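Local coordinates for protein TqaA (Penicillium aethiopicum, PDB 5DLK) that forms the terminal condensation-like domain of a fungal nonribosomal peptide synthetase, which probably closes the finished peptide into a macrocycle, at residues 50-55 and 211-216; 94-99 and 205-210; 301-306 and 332-337; 287-292 and 348-353. All coordinates share one frame; numbering follows the deposited sequence.

Contact 1. Residues 50-55 and 211-216; sequences DLLPAT and YLYHRV
Strand 50-53 passes helix 211-216 with axes 10.3 Å apart at closest and N-to-C directions 56° apart; Leu52 and Leu212 have the nearest CA atoms. The contact lays the edge strand of a small antiparallel sheet against a helix of the condensation domain. Its polar part joins Asp50 and Tyr213, whose side chains approach from opposite directions. Tyr213 OH donates to Asp50 OD2 at 2.6 Å and meets its syn lone pair. The carboxylate sits at the ring edge, its plane turned 25° from the ring. With an alanine in place of Asp50, Tyr213 OH is likely to lose its acceptor and the ring the bond that fixes it. A water also donates to Tyr213 OH at 2.9 Å and to Leu51 O. Leu52 crosses Tyr213 at about a right angle. Leu52 CD2 lies over one face of the Tyr213 ring, 4.1 Å from its centroid, as a CH-pi contact. The same methyl meets Leu212 CD1. Farther on, Thr55 CG2 packs on Leu212 CD2 at 3.5 Å and touches Arg215 NH2. A bend in the Arg215 chain brings its guanidinium over to Thr55; NH1 bonds to His365 O and forms a salt bridge with Glu367. The buried Asp50 carboxylate has three donors, Tyr213 OH on OD2 and the backbone N of Leu51 and Phe21 on OD1, which would favour its charged form.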
loop_
_atom_site.group_PDB
_atom_site.type_symbol
_atom_site.label_atom_id
_atom_site.label_comp_id
_atom_site.label_asym_id
_atom_site.label_seq_id
_atom_site.Cartn_x
_atom_site.Cartn_y
_atom_site.Cartn_z
ATOM N N ASP A 50 -6.836 -22.222 2.046
ATOM C CA ASP A 50 -6.571 -21.919 0.637
ATOM C C ASP A 50 -5.086 -21.701 0.413
ATOM O O ASP A 50 -4.308 -21.528 1.361
ATOM C CB ASP A 50 -7.359 -20.686 0.183
ATOM C CG ASP A 50 -7.813 -20.770 -1.290
ATOM O OD1 ASP A 50 -7.169 -21.471 -2.103
ATOM O OD2 ASP A 50 -8.829 -20.131 -1.624
ATOM N N LEU A 51 -4.689 -21.725 -0.852
ATOM C CA LEU A 51 -3.331 -21.379 -1.209
ATOM C C LEU A 51 -3.394 -20.668 -2.558
ATOM O O LEU A 51 -3.952 -21.204 -3.521
ATOM C CB LEU A 51 -2.438 -22.622 -1.257
ATOM C CG LEU A 51 -0.930 -22.381 -1.254
ATOM C CD1 LEU A 51 -0.182 -23.627 -0.817
ATOM C CD2 LEU A 51 -0.465 -21.922 -2.636
ATOM N N LEU A 52 -2.841 -19.456 -2.608
ATOM C CA LEU A 52 -2.872 -18.625 -3.825
ATOM C C LEU A 52 -1.514 -17.992 -4.083
ATOM O O LEU A 52 -0.714 -17.841 -3.174
ATOM C CB LEU A 52 -3.926 -17.515 -3.711
ATOM C CG LEU A 52 -5.361 -17.915 -3.389
ATOM C CD1 LEU A 52 -5.607 -17.789 -1.884
ATOM C CD2 LEU A 52 -6.345 -17.087 -4.180
ATOM N N PRO A 53 -1.248 -17.593 -5.336
ATOM C CA PRO A 53 -0.023 -16.808 -5.525
ATOM C C PRO A 53 -0.165 -15.475 -4.803
ATOM O O PRO A 53 -1.294 -14.970 -4.689
ATOM C CB PRO A 53 0.048 -16.611 -7.055
ATOM C CG PRO A 53 -0.909 -17.664 -7.626
ATOM C CD PRO A 53 -1.990 -17.789 -6.595
ATOM N N ALA A 54 0.945 -14.946 -4.293
ATOM C CA ALA A 54 0.973 -13.571 -3.825
ATOM C C ALA A 54 1.041 -12.663 -5.068
ATOM O O ALA A 54 1.652 -13.035 -6.067
ATOM C CB ALA A 54 2.153 -13.338 -2.931
ATOM N N THR A 55 0.437 -11.485 -5.005
ATOM C CA THR A 55 0.471 -10.579 -6.160
ATOM C C THR A 55 1.828 -9.899 -6.266
ATOM O O THR A 55 2.602 -9.862 -5.300
ATOM C CB THR A 55 -0.597 -9.494 -6.062
ATOM O OG1 THR A 55 -0.289 -8.622 -4.961
ATOM C CG2 THR A 55 -1.970 -10.105 -5.861
ATOM N N TYR A 211 -10.966 -11.339 -4.155
ATOM C CA TYR A 211 -10.491 -10.357 -5.118
ATOM C C TYR A 211 -9.639 -11.040 -6.181
ATOM O O TYR A 211 -9.818 -10.805 -7.385
ATOM C CB TYR A 211 -9.693 -9.277 -4.388
ATOM C CG TYR A 211 -9.089 -8.209 -5.272
ATOM C CD1 TYR A 211 -9.844 -7.132 -5.705
ATOM C CD2 TYR A 211 -7.748 -8.267 -5.638
ATOM C CE1 TYR A 211 -9.284 -6.135 -6.491
ATOM C CE2 TYR A 211 -7.186 -7.291 -6.433
ATOM C CZ TYR A 211 -7.960 -6.227 -6.855
ATOM O OH TYR A 211 -7.401 -5.244 -7.639
ATOM N N LEU A 212 -8.735 -11.902 -5.732
ATOM C CA LEU A 212 -7.843 -12.624 -6.630
ATOM C C LEU A 212 -8.621 -13.569 -7.563
ATOM O O LEU A 212 -8.345 -13.621 -8.767
ATOM C CB LEU A 212 -6.790 -13.392 -5.836
ATOM C CG LEU A 212 -5.826 -12.517 -5.020
ATOM C CD1 LEU A 212 -4.735 -13.362 -4.389
ATOM C CD2 LEU A 212 -5.236 -11.417 -5.909
ATOM N N TYR A 213 -9.589 -14.309 -7.025
ATOM C CA TYR A 213 -10.412 -15.181 -7.882
ATOM C C TYR A 213 -11.191 -14.372 -8.916
ATOM O O TYR A 213 -11.290 -14.763 -10.089
ATOM C CB TYR A 213 -11.377 -16.028 -7.038
ATOM C CG TYR A 213 -10.669 -17.137 -6.288
ATOM C CD1 TYR A 213 -9.964 -18.121 -6.971
ATOM C CD2 TYR A 213 -10.702 -17.199 -4.896
ATOM C CE1 TYR A 213 -9.298 -19.137 -6.289
ATOM C CE2 TYR A 213 -10.045 -18.210 -4.206
ATOM C CZ TYR A 213 -9.346 -19.176 -4.905
ATOM O OH TYR A 213 -8.689 -20.185 -4.237
ATOM N N HIS A 214 -11.745 -13.246 -8.485
ATOM C CA HIS A 214 -12.493 -12.377 -9.389
ATOM C C HIS A 214 -11.620 -11.807 -10.523
ATOM O O HIS A 214 -12.070 -11.748 -11.674
ATOM C CB HIS A 214 -13.143 -11.250 -8.599
ATOM C CG HIS A 214 -14.195 -10.512 -9.359
ATOM N ND1 HIS A 214 -13.896 -9.566 -10.318
ATOM C CD2 HIS A 214 -15.546 -10.594 -9.318
ATOM C CE1 HIS A 214 -15.018 -9.087 -10.827
ATOM N NE2 HIS A 214 -16.033 -9.692 -10.236
ATOM N N ARG A 215 -10.386 -11.396 -10.215
ATOM C CA ARG A 215 -9.447 -10.983 -11.268
ATOM C C ARG A 215 -9.264 -12.062 -12.333
ATOM O O ARG A 215 -9.256 -11.771 -13.534
ATOM C CB ARG A 215 -8.072 -10.641 -10.698
ATOM C CG ARG A 215 -7.995 -9.355 -9.917
ATOM C CD ARG A 215 -6.555 -8.834 -9.924
ATOM N NE ARG A 215 -5.597 -9.865 -9.529
ATOM C CZ ARG A 215 -4.277 -9.706 -9.562
ATOM N NH1 ARG A 215 -3.754 -8.554 -9.978
ATOM N NH2 ARG A 215 -3.477 -10.694 -9.181
ATOM N N VAL A 216 -9.100 -13.306 -11.893
ATOM C CA VAL A 216 -8.851 -14.408 -12.813
ATOM C C VAL A 216 -10.111 -14.724 -13.613
ATOM O O VAL A 216 -10.036 -15.032 -14.800
ATOM C CB VAL A 216 -8.353 -15.669 -12.064
ATOM C CG1 VAL A 216 -8.508 -16.932 -12.929
ATOM C CG2 VAL A 216 -6.903 -15.477 -11.663
HETATM O O HOH W 1 -6.184 -21.185 -5.224
#

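Contact 2. Residues 94-99 and 205-210; sequences RHSILR and TSDFAH
An N-capped helix start meets a 3-10 turn here: residues 205-210 lead into helix 208-218, and 96-98 form the turn after helix 81-94 of the condensation domain. The direct polar link is Ser96 OG to Asp207 OD2, with the serine as donor at 2.6 Å. It reaches OD2 from above the carboxylate plane, 44° out of it. Asp207 is the N-cap, and its OD1 accepts from His210 N at 3.1 Å. One carboxylate therefore caps the helix with one oxygen and holds the turn with the other. Ser96 OG sits between its backbone N and carbonyl carbon (chi1 69°), which turns it to the helix start. Packing flanks the polar centre. Thr205 CG2 lies over the middle of one face of the Arg94 guanidinium, 3.8 Å above its plane. Asp192 pairs with Arg94 NE and also accepts from His95 NE2. On the other flank, Ile97 CD1 meets Phe208 CD2 at 4.2 Å. Three waters bridge the segments. One accepts from both Ile97 N and Phe208 N. Another joins His95 ND1 to Ser206 O, lying in the plane of the imidazole. The third donates to Ser96 OG at 2.7 Å and accepts from Ala209 N.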
loop_
_atom_site.group_PDB
_atom_site.type_symbol
_atom_site.label_atom_id
_atom_site.label_comp_id
_atom_site.label_asym_id
_atom_site.label_seq_id
_atom_site.Cartn_x
_atom_site.Cartn_y
_atom_site.Cartn_z
ATOM N N ARG A 94 -12.663 -12.940 11.139
ATOM C CA ARG A 94 -13.417 -12.244 10.104
ATOM C C ARG A 94 -12.649 -12.024 8.791
ATOM O O ARG A 94 -13.236 -12.117 7.712
ATOM C CB ARG A 94 -13.901 -10.895 10.648
ATOM C CG ARG A 94 -14.650 -10.031 9.634
ATOM C CD ARG A 94 -15.207 -8.789 10.308
ATOM N NE ARG A 94 -15.831 -7.848 9.379
ATOM C CZ ARG A 94 -17.029 -8.018 8.823
ATOM N NH1 ARG A 94 -17.515 -7.100 7.995
ATOM N NH2 ARG A 94 -17.743 -9.111 9.085
ATOM N N HIS A 95 -11.350 -11.728 8.870
ATOM C CA HIS A 95 -10.588 -11.345 7.665
ATOM C C HIS A 95 -9.468 -12.325 7.337
ATOM O O HIS A 95 -8.447 -12.345 8.015
ATOM C CB HIS A 95 -9.985 -9.947 7.840
ATOM C CG HIS A 95 -11.000 -8.864 8.049
ATOM N ND1 HIS A 95 -11.790 -8.377 7.032
ATOM C CD2 HIS A 95 -11.328 -8.150 9.154
ATOM C CE1 HIS A 95 -12.570 -7.421 7.500
ATOM N NE2 HIS A 95 -12.310 -7.264 8.785
ATOM N N SER A 96 -9.620 -13.111 6.279
ATOM C CA SER A 96 -8.665 -14.189 6.044
ATOM C C SER A 96 -7.252 -13.679 5.728
ATOM O O SER A 96 -6.272 -14.396 5.948
ATOM C CB SER A 96 -9.160 -15.110 4.925
ATOM O OG SER A 96 -9.129 -14.468 3.668
ATOM N N ILE A 97 -7.132 -12.442 5.238
ATOM C CA ILE A 97 -5.802 -11.892 4.984
ATOM C C ILE A 97 -4.994 -11.800 6.291
ATOM O O ILE A 97 -3.776 -11.939 6.276
ATOM C CB ILE A 97 -5.871 -10.489 4.302
ATOM C CG1 ILE A 97 -4.481 -10.055 3.816
ATOM C CG2 ILE A 97 -6.427 -9.445 5.247
ATOM C CD1 ILE A 97 -3.836 -11.023 2.875
ATOM N N LEU A 98 -5.679 -11.611 7.421
ATOM C CA LEU A 98 -5.000 -11.506 8.714
ATOM C C LEU A 98 -4.562 -12.891 9.241
ATOM O O LEU A 98 -3.747 -12.980 10.162
ATOM C CB LEU A 98 -5.898 -10.793 9.742
ATOM C CG LEU A 98 -6.408 -9.390 9.411
ATOM C CD1 LEU A 98 -7.247 -8.800 10.542
ATOM C CD2 LEU A 98 -5.260 -8.447 9.045
ATOM N N ARG A 99 -5.082 -13.968 8.650
ATOM C CA ARG A 99 -4.586 -15.302 8.998
ATOM C C ARG A 99 -3.824 -15.914 7.847
ATOM O O ARG A 99 -3.831 -17.131 7.654
ATOM C CB ARG A 99 -5.730 -16.230 9.421
ATOM C CG ARG A 99 -7.103 -15.778 9.025
ATOM C CD ARG A 99 -8.172 -16.634 9.716
ATOM N NE ARG A 99 -9.486 -16.265 9.220
ATOM C CZ ARG A 99 -10.053 -16.817 8.160
ATOM N NH1 ARG A 99 -9.429 -17.789 7.506
ATOM N NH2 ARG A 99 -11.238 -16.401 7.759
ATOM N N THR A 205 -18.611 -9.825 4.637
ATOM C CA THR A 205 -17.670 -9.144 3.757
ATOM C C THR A 205 -16.932 -10.174 2.915
ATOM O O THR A 205 -16.999 -11.373 3.194
ATOM C CB THR A 205 -16.655 -8.306 4.564
ATOM O OG1 THR A 205 -15.848 -7.518 3.675
ATOM C CG2 THR A 205 -15.765 -9.223 5.392
ATOM N N SER A 206 -16.226 -9.710 1.888
ATOM C CA SER A 206 -15.382 -10.599 1.099
ATOM C C SER A 206 -13.962 -10.528 1.610
ATOM O O SER A 206 -13.623 -9.629 2.378
ATOM C CB SER A 206 -15.438 -10.233 -0.380
ATOM O OG SER A 206 -16.774 -10.264 -0.840
ATOM N N ASP A 207 -13.127 -11.482 1.221
ATOM C CA ASP A 207 -11.727 -11.373 1.608
ATOM C C ASP A 207 -10.839 -11.137 0.399
ATOM O O ASP A 207 -11.321 -11.044 -0.734
ATOM C CB ASP A 207 -11.252 -12.597 2.391
ATOM C CG ASP A 207 -11.455 -13.901 1.655
ATOM O OD1 ASP A 207 -11.742 -13.887 0.437
ATOM O OD2 ASP A 207 -11.302 -14.962 2.305
ATOM N N PHE A 208 -9.538 -11.032 0.654
ATOM C CA PHE A 208 -8.596 -10.737 -0.407
ATOM C C PHE A 208 -8.528 -11.881 -1.417
ATOM O O PHE A 208 -8.399 -11.649 -2.614
ATOM C CB PHE A 208 -7.217 -10.439 0.191
ATOM C CG PHE A 208 -6.215 -9.994 -0.820
ATOM C CD1 PHE A 208 -6.399 -8.805 -1.512
ATOM C CD2 PHE A 208 -5.098 -10.772 -1.088
ATOM C CE1 PHE A 208 -5.481 -8.398 -2.460
ATOM C CE2 PHE A 208 -4.169 -10.371 -2.029
ATOM C CZ PHE A 208 -4.360 -9.185 -2.717
ATOM N N ALA A 209 -8.638 -13.126 -0.953
ATOM C CA ALA A 209 -8.632 -14.249 -1.885
ATOM C C ALA A 209 -9.743 -14.097 -2.935
ATOM O O ALA A 209 -9.539 -14.420 -4.105
ATOM C CB ALA A 209 -8.773 -15.577 -1.138
ATOM N N HIS A 210 -10.897 -13.568 -2.538
ATOM C CA HIS A 210 -12.019 -13.418 -3.470
ATOM C C HIS A 210 -11.773 -12.323 -4.517
ATOM O O HIS A 210 -12.309 -12.362 -5.620
ATOM C CB HIS A 210 -13.303 -13.129 -2.699
ATOM C CG HIS A 210 -13.669 -14.212 -1.735
ATOM N ND1 HIS A 210 -14.320 -13.966 -0.544
ATOM C CD2 HIS A 210 -13.450 -15.547 -1.776
ATOM C CE1 HIS A 210 -14.493 -15.105 0.101
ATOM N NE2 HIS A 210 -13.975 -16.080 -0.624
HETATM O O HOH W 2 -11.401 -9.312 4.326
HETATM O O HOH W 3 -7.438 -13.577 1.705
HETATM O O HOH W 4 -9.176 -10.408 3.669
#

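Contact 3. Residues 301-306 and 332-337; sequences SRDVVF and PLRVTF
An antiparallel strand pair forms one edge of the mixed six-stranded sheet of the condensation domain, with 329-336 as the outermost strand and 303-310 inside it. The axes of 303-306 and 332-336 come within 4.7 Å, with N-to-C directions 164° apart. Val304 with Val335 and Phe306 with Leu333 are hydrogen-bonded pairs, each closed by two backbone bonds. Phe337 N extends the pattern to Arg302 O. Asp303 with Thr336 and Val305 with Arg334 are the non-hydrogen-bonded pairs. On their face, Arg334 grips Asp303 side-on in a salt bridge. Arg334 NE reaches the syn lone pair of Asp303 OD1 at 2.9 Å. Arg334 NH2 reaches Asp303 OD2, also at 2.9 Å. The two flat groups are nearly coplanar, 21° apart. The fully extended Arg334 chain, CG anti to the backbone N (chi1 -179°), carries the guanidinium along to Asp303. Arg334 NH1 bonds to the carbonyls of Tyr235 and Asp237. Val305 CG1 packs on Pro332 CB on this side too. The face of Val304, Phe306, Leu333 and Val335 is apolar and is covered by helices 283-299 and 346-358. There Phe306 and Leu333 lie side by side, pointing the same way, with Phe306 CZ 3.8 Å from Leu333 CD2.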
loop_
_atom_site.group_PDB
_atom_site.type_symbol
_atom_site.label_atom_id
_atom_site.label_comp_id
_atom_site.label_asym_id
_atom_site.label_seq_id
_atom_site.Cartn_x
_atom_site.Cartn_y
_atom_site.Cartn_z
ATOM N N SER A 301 12.205 15.185 -23.543
ATOM C CA SER A 301 11.249 14.260 -24.133
ATOM C C SER A 301 9.841 14.825 -24.146
ATOM O O SER A 301 9.435 15.496 -23.201
ATOM C CB SER A 301 11.276 12.940 -23.350
ATOM O OG SER A 301 10.299 12.029 -23.844
ATOM N N ARG A 302 9.083 14.561 -25.208
ATOM C CA ARG A 302 7.673 14.936 -25.208
ATOM C C ARG A 302 6.756 13.734 -24.973
ATOM O O ARG A 302 5.563 13.808 -25.209
ATOM C CB ARG A 302 7.290 15.608 -26.534
ATOM C CG ARG A 302 7.917 16.995 -26.715
ATOM C CD ARG A 302 7.449 17.644 -28.034
ATOM N NE ARG A 302 8.150 18.903 -28.260
ATOM C CZ ARG A 302 9.341 19.006 -28.843
ATOM N NH1 ARG A 302 9.959 17.920 -29.289
ATOM N NH2 ARG A 302 9.904 20.202 -28.986
ATOM N N ASP A 303 7.313 12.610 -24.541
ATOM C CA ASP A 303 6.498 11.413 -24.354
ATOM C C ASP A 303 7.109 10.661 -23.186
ATOM O O ASP A 303 8.136 10.008 -23.361
ATOM C CB ASP A 303 6.503 10.569 -25.642
ATOM C CG ASP A 303 5.661 9.316 -25.541
ATOM O OD1 ASP A 303 4.824 9.198 -24.625
ATOM O OD2 ASP A 303 5.844 8.417 -26.397
ATOM N N VAL A 304 6.547 10.808 -21.985
ATOM C CA VAL A 304 7.214 10.221 -20.820
ATOM C C VAL A 304 6.333 9.140 -20.188
ATOM O O VAL A 304 5.101 9.206 -20.252
ATOM C CB VAL A 304 7.579 11.287 -19.768
ATOM C CG1 VAL A 304 8.552 12.328 -20.360
ATOM C CG2 VAL A 304 6.334 11.946 -19.215
ATOM N N VAL A 305 6.973 8.122 -19.624
ATOM C CA VAL A 305 6.240 7.076 -18.927
ATOM C C VAL A 305 6.858 6.911 -17.558
ATOM O O VAL A 305 8.075 6.792 -17.449
ATOM C CB VAL A 305 6.264 5.712 -19.672
ATOM C CG1 VAL A 305 5.476 4.662 -18.867
ATOM C CG2 VAL A 305 5.651 5.868 -21.078
ATOM N N PHE A 306 6.047 6.971 -16.511
ATOM C CA PHE A 306 6.576 6.684 -15.172
ATOM C C PHE A 306 5.526 5.884 -14.399
ATOM O O PHE A 306 4.414 5.678 -14.878
ATOM C CB PHE A 306 6.983 7.987 -14.435
ATOM C CG PHE A 306 5.904 9.048 -14.388
ATOM C CD1 PHE A 306 5.697 9.911 -15.464
ATOM C CD2 PHE A 306 5.083 9.168 -13.277
ATOM C CE1 PHE A 306 4.701 10.896 -15.419
ATOM C CE2 PHE A 306 4.080 10.142 -13.224
ATOM C CZ PHE A 306 3.883 11.003 -14.297
ATOM N N PRO A 332 2.026 1.751 -15.270
ATOM C CA PRO A 332 2.540 2.868 -16.073
ATOM C C PRO A 332 1.524 3.972 -16.297
ATOM O O PRO A 332 0.349 3.734 -16.574
ATOM C CB PRO A 332 2.882 2.208 -17.427
ATOM C CG PRO A 332 2.771 0.717 -17.189
ATOM C CD PRO A 332 1.784 0.560 -16.109
ATOM N N LEU A 333 2.015 5.200 -16.181
ATOM C CA LEU A 333 1.266 6.380 -16.547
ATOM C C LEU A 333 2.042 7.026 -17.673
ATOM O O LEU A 333 3.228 7.322 -17.518
ATOM C CB LEU A 333 1.133 7.343 -15.351
ATOM C CG LEU A 333 0.371 8.629 -15.683
ATOM C CD1 LEU A 333 -1.065 8.298 -16.115
ATOM C CD2 LEU A 333 0.391 9.549 -14.454
ATOM N N ARG A 334 1.382 7.224 -18.808
ATOM C CA ARG A 334 2.012 7.844 -19.964
ATOM C C ARG A 334 1.467 9.243 -20.181
ATOM O O ARG A 334 0.243 9.437 -20.207
ATOM C CB ARG A 334 1.756 6.994 -21.221
ATOM C CG ARG A 334 2.416 7.567 -22.473
ATOM C CD ARG A 334 2.091 6.688 -23.679
ATOM N NE ARG A 334 2.853 7.106 -24.853
ATOM C CZ ARG A 334 2.776 6.489 -26.025
ATOM N NH1 ARG A 334 1.978 5.437 -26.159
ATOM N NH2 ARG A 334 3.502 6.920 -27.054
ATOM N N VAL A 335 2.360 10.203 -20.359
ATOM C CA VAL A 335 1.957 11.579 -20.634
ATOM C C VAL A 335 2.650 12.029 -21.908
ATOM O O VAL A 335 3.883 12.019 -22.001
ATOM C CB VAL A 335 2.292 12.518 -19.452
ATOM C CG1 VAL A 335 1.913 13.971 -19.775
ATOM C CG2 VAL A 335 1.594 12.024 -18.194
ATOM N N THR A 336 1.848 12.440 -22.884
ATOM C CA THR A 336 2.382 12.778 -24.197
ATOM C C THR A 336 2.060 14.231 -24.498
ATOM O O THR A 336 0.880 14.604 -24.587
ATOM C CB THR A 336 1.800 11.905 -25.299
ATOM O OG1 THR A 336 0.455 12.320 -25.552
ATOM C CG2 THR A 336 1.807 10.445 -24.892
ATOM N N PHE A 337 3.109 15.015 -24.683
ATOM C CA PHE A 337 3.001 16.449 -24.963
ATOM C C PHE A 337 2.968 16.695 -26.458
ATOM O O PHE A 337 3.684 16.034 -27.196
ATOM C CB PHE A 337 4.194 17.197 -24.378
ATOM C CG PHE A 337 4.344 17.055 -22.891
ATOM C CD1 PHE A 337 4.920 15.912 -22.335
ATOM C CD2 PHE A 337 3.962 18.100 -22.052
ATOM C CE1 PHE A 337 5.082 15.796 -20.959
ATOM C CE2 PHE A 337 4.116 17.993 -20.679
ATOM C CZ PHE A 337 4.683 16.834 -20.129
#

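Contact 4. Residues 287-292 and 348-353; sequences VKAATA and DLLHHT
Two helices of the condensation domain, both covering the same face of its six-stranded sheet, cross here through an alanine. The axes of 287-292 and 348-353 come within 9.2 Å, and their directions differ by 111°. Ala289 CB points at the other helix and meets three side chains spaced along it. Leu350 CD2 comes to 3.6 Å from Ala289 CB. Leu349 CG lies 4.0 Å from Ala289 CB. Leu349 CD2 also touches Ala289 O. The Leu349 CG stands anti to the backbone N (chi1 169°), which extends the branch toward the first helix. Thr353 comes in with both branches. Thr353 OG1 is 3.6 Å from Ala289 CB. Thr353 CG2 lies near Ala289 N and 4.0 Å from Lys288 CB. Beyond CB the lysine chain leads away, and NZ bonds to His308 ND1. A glycine in place of Thr353 would probably open a gap beside Ala289 and Lys288 CB and leave Leu349 O without its second donor. The short side chain of Ala289 is consistent with Ala289 CA and Thr353 CA lying 5.8 Å apart. Thr353 OG1 turns back to its own helix and donates to Leu349 O at 2.9 Å, from the opposite face of the carbonyl plane to Thr353 N.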
loop_
_atom_site.group_PDB
_atom_site.type_symbol
_atom_site.label_atom_id
_atom_site.label_comp_id
_atom_site.label_asym_id
_atom_site.label_seq_id
_atom_site.Cartn_x
_atom_site.Cartn_y
_atom_site.Cartn_z
ATOM N N VAL A 287 -0.398 16.628 -9.088
ATOM C CA VAL A 287 0.903 16.108 -8.726
ATOM C C VAL A 287 1.561 15.342 -9.884
ATOM O O VAL A 287 2.761 15.486 -10.154
ATOM C CB VAL A 287 0.795 15.168 -7.511
ATOM C CG1 VAL A 287 2.134 14.500 -7.259
ATOM C CG2 VAL A 287 0.299 15.955 -6.284
ATOM N N LYS A 288 0.778 14.512 -10.557
ATOM C CA LYS A 288 1.336 13.700 -11.639
ATOM C C LYS A 288 1.678 14.543 -12.869
ATOM O O LYS A 288 2.667 14.257 -13.559
ATOM C CB LYS A 288 0.357 12.561 -11.973
ATOM C CG LYS A 288 0.379 11.551 -10.809
ATOM C CD LYS A 288 -0.853 10.675 -10.782
ATOM C CE LYS A 288 -0.841 9.824 -9.492
ATOM N NZ LYS A 288 -2.032 8.906 -9.414
ATOM N N ALA A 289 0.880 15.577 -13.148
ATOM C CA ALA A 289 1.203 16.481 -14.259
ATOM C C ALA A 289 2.488 17.228 -13.980
ATOM O O ALA A 289 3.305 17.423 -14.879
ATOM C CB ALA A 289 0.078 17.470 -14.509
ATOM N N ALA A 290 2.678 17.654 -12.728
ATOM C CA ALA A 290 3.902 18.357 -12.370
ATOM C C ALA A 290 5.116 17.442 -12.572
ATOM O O ALA A 290 6.166 17.858 -13.082
ATOM C CB ALA A 290 3.834 18.855 -10.898
ATOM N N THR A 291 4.965 16.191 -12.160
ATOM C CA THR A 291 6.019 15.199 -12.322
ATOM C C THR A 291 6.323 14.966 -13.815
ATOM O O THR A 291 7.494 14.836 -14.206
ATOM C CB THR A 291 5.628 13.880 -11.640
ATOM O OG1 THR A 291 5.432 14.131 -10.238
ATOM C CG2 THR A 291 6.731 12.830 -11.818
ATOM N N ALA A 292 5.279 14.929 -14.637
ATOM C CA ALA A 292 5.482 14.724 -16.077
ATOM C C ALA A 292 6.249 15.869 -16.714
ATOM O O ALA A 292 7.123 15.646 -17.552
ATOM C CB ALA A 292 4.146 14.543 -16.795
ATOM N N ASP A 348 -4.420 22.310 -20.307
ATOM C CA ASP A 348 -4.411 21.259 -21.334
ATOM C C ASP A 348 -3.636 20.054 -20.816
ATOM O O ASP A 348 -4.042 18.908 -21.019
ATOM C CB ASP A 348 -3.788 21.759 -22.641
ATOM C CG ASP A 348 -4.599 22.889 -23.291
ATOM O OD1 ASP A 348 -5.833 22.774 -23.311
ATOM O OD2 ASP A 348 -3.999 23.871 -23.772
ATOM N N LEU A 349 -2.507 20.319 -20.160
ATOM C CA LEU A 349 -1.707 19.234 -19.590
ATOM C C LEU A 349 -2.473 18.550 -18.465
ATOM O O LEU A 349 -2.461 17.318 -18.355
ATOM C CB LEU A 349 -0.347 19.768 -19.088
ATOM C CG LEU A 349 0.444 18.771 -18.240
ATOM C CD1 LEU A 349 0.766 17.530 -19.064
ATOM C CD2 LEU A 349 1.729 19.419 -17.688
ATOM N N LEU A 350 -3.142 19.332 -17.618
ATOM C CA LEU A 350 -3.882 18.733 -16.503
ATOM C C LEU A 350 -5.003 17.812 -17.031
ATOM O O LEU A 350 -5.172 16.703 -16.546
ATOM C CB LEU A 350 -4.472 19.810 -15.600
ATOM C CG LEU A 350 -3.389 20.615 -14.863
ATOM C CD1 LEU A 350 -4.017 21.814 -14.137
ATOM C CD2 LEU A 350 -2.687 19.706 -13.871
ATOM N N HIS A 351 -5.750 18.278 -18.031
ATOM C CA HIS A 351 -6.840 17.458 -18.573
ATOM C C HIS A 351 -6.318 16.167 -19.183
ATOM O O HIS A 351 -6.900 15.097 -18.972
ATOM C CB HIS A 351 -7.666 18.242 -19.611
ATOM C CG HIS A 351 -8.670 19.156 -18.981
ATOM N ND1 HIS A 351 -9.602 18.712 -18.068
ATOM C CD2 HIS A 351 -8.868 20.489 -19.106
ATOM C CE1 HIS A 351 -10.339 19.732 -17.663
ATOM N NE2 HIS A 351 -9.914 20.821 -18.277
ATOM N N HIS A 352 -5.222 16.272 -19.930
ATOM C CA HIS A 352 -4.613 15.099 -20.548
ATOM C C HIS A 352 -4.122 14.121 -19.486
ATOM O O HIS A 352 -4.362 12.914 -19.584
ATOM C CB HIS A 352 -3.462 15.507 -21.478
ATOM C CG HIS A 352 -2.662 14.348 -22.005
ATOM N ND1 HIS A 352 -3.182 13.416 -22.882
ATOM C CD2 HIS A 352 -1.377 13.981 -21.782
ATOM C CE1 HIS A 352 -2.252 12.513 -23.161
ATOM N NE2 HIS A 352 -1.141 12.845 -22.522
ATOM N N THR A 353 -3.426 14.636 -18.478
ATOM C CA THR A 353 -2.868 13.772 -17.438
ATOM C C THR A 353 -3.996 13.023 -16.736
ATOM O O THR A 353 -3.877 11.830 -16.416
ATOM C CB THR A 353 -2.030 14.589 -16.427
ATOM O OG1 THR A 353 -0.940 15.198 -17.131
ATOM C CG2 THR A 353 -1.456 13.698 -15.334
#

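Overall arrangement
The contacts form two pairs. Contacts 1 and 2 share helix 208-218, with centres 11 Å apart; Leu52 CD1 packs on Ala209 CB at 3.9 Å. Contacts 3 and 4 have centres 10 Å apart and join a strand pair to the helices on its apolar face. Thr336 N probably bonds to His352 NE2 at 3.0 Å. Contacts 2 and 3 lie on opposite sides of the chain's centre, 37 Å apart between centres. Contacts 3 and 4 lie close to the phosphopantetheine site, which is empty here: the Tyr357 side chain is about 5 Å from those of Leu333 and Lys288. Contacts 1 and 2 are farther, with the Asn311 side chain about 12 Å from that of Arg215 and about 11 Å from that of Phe208.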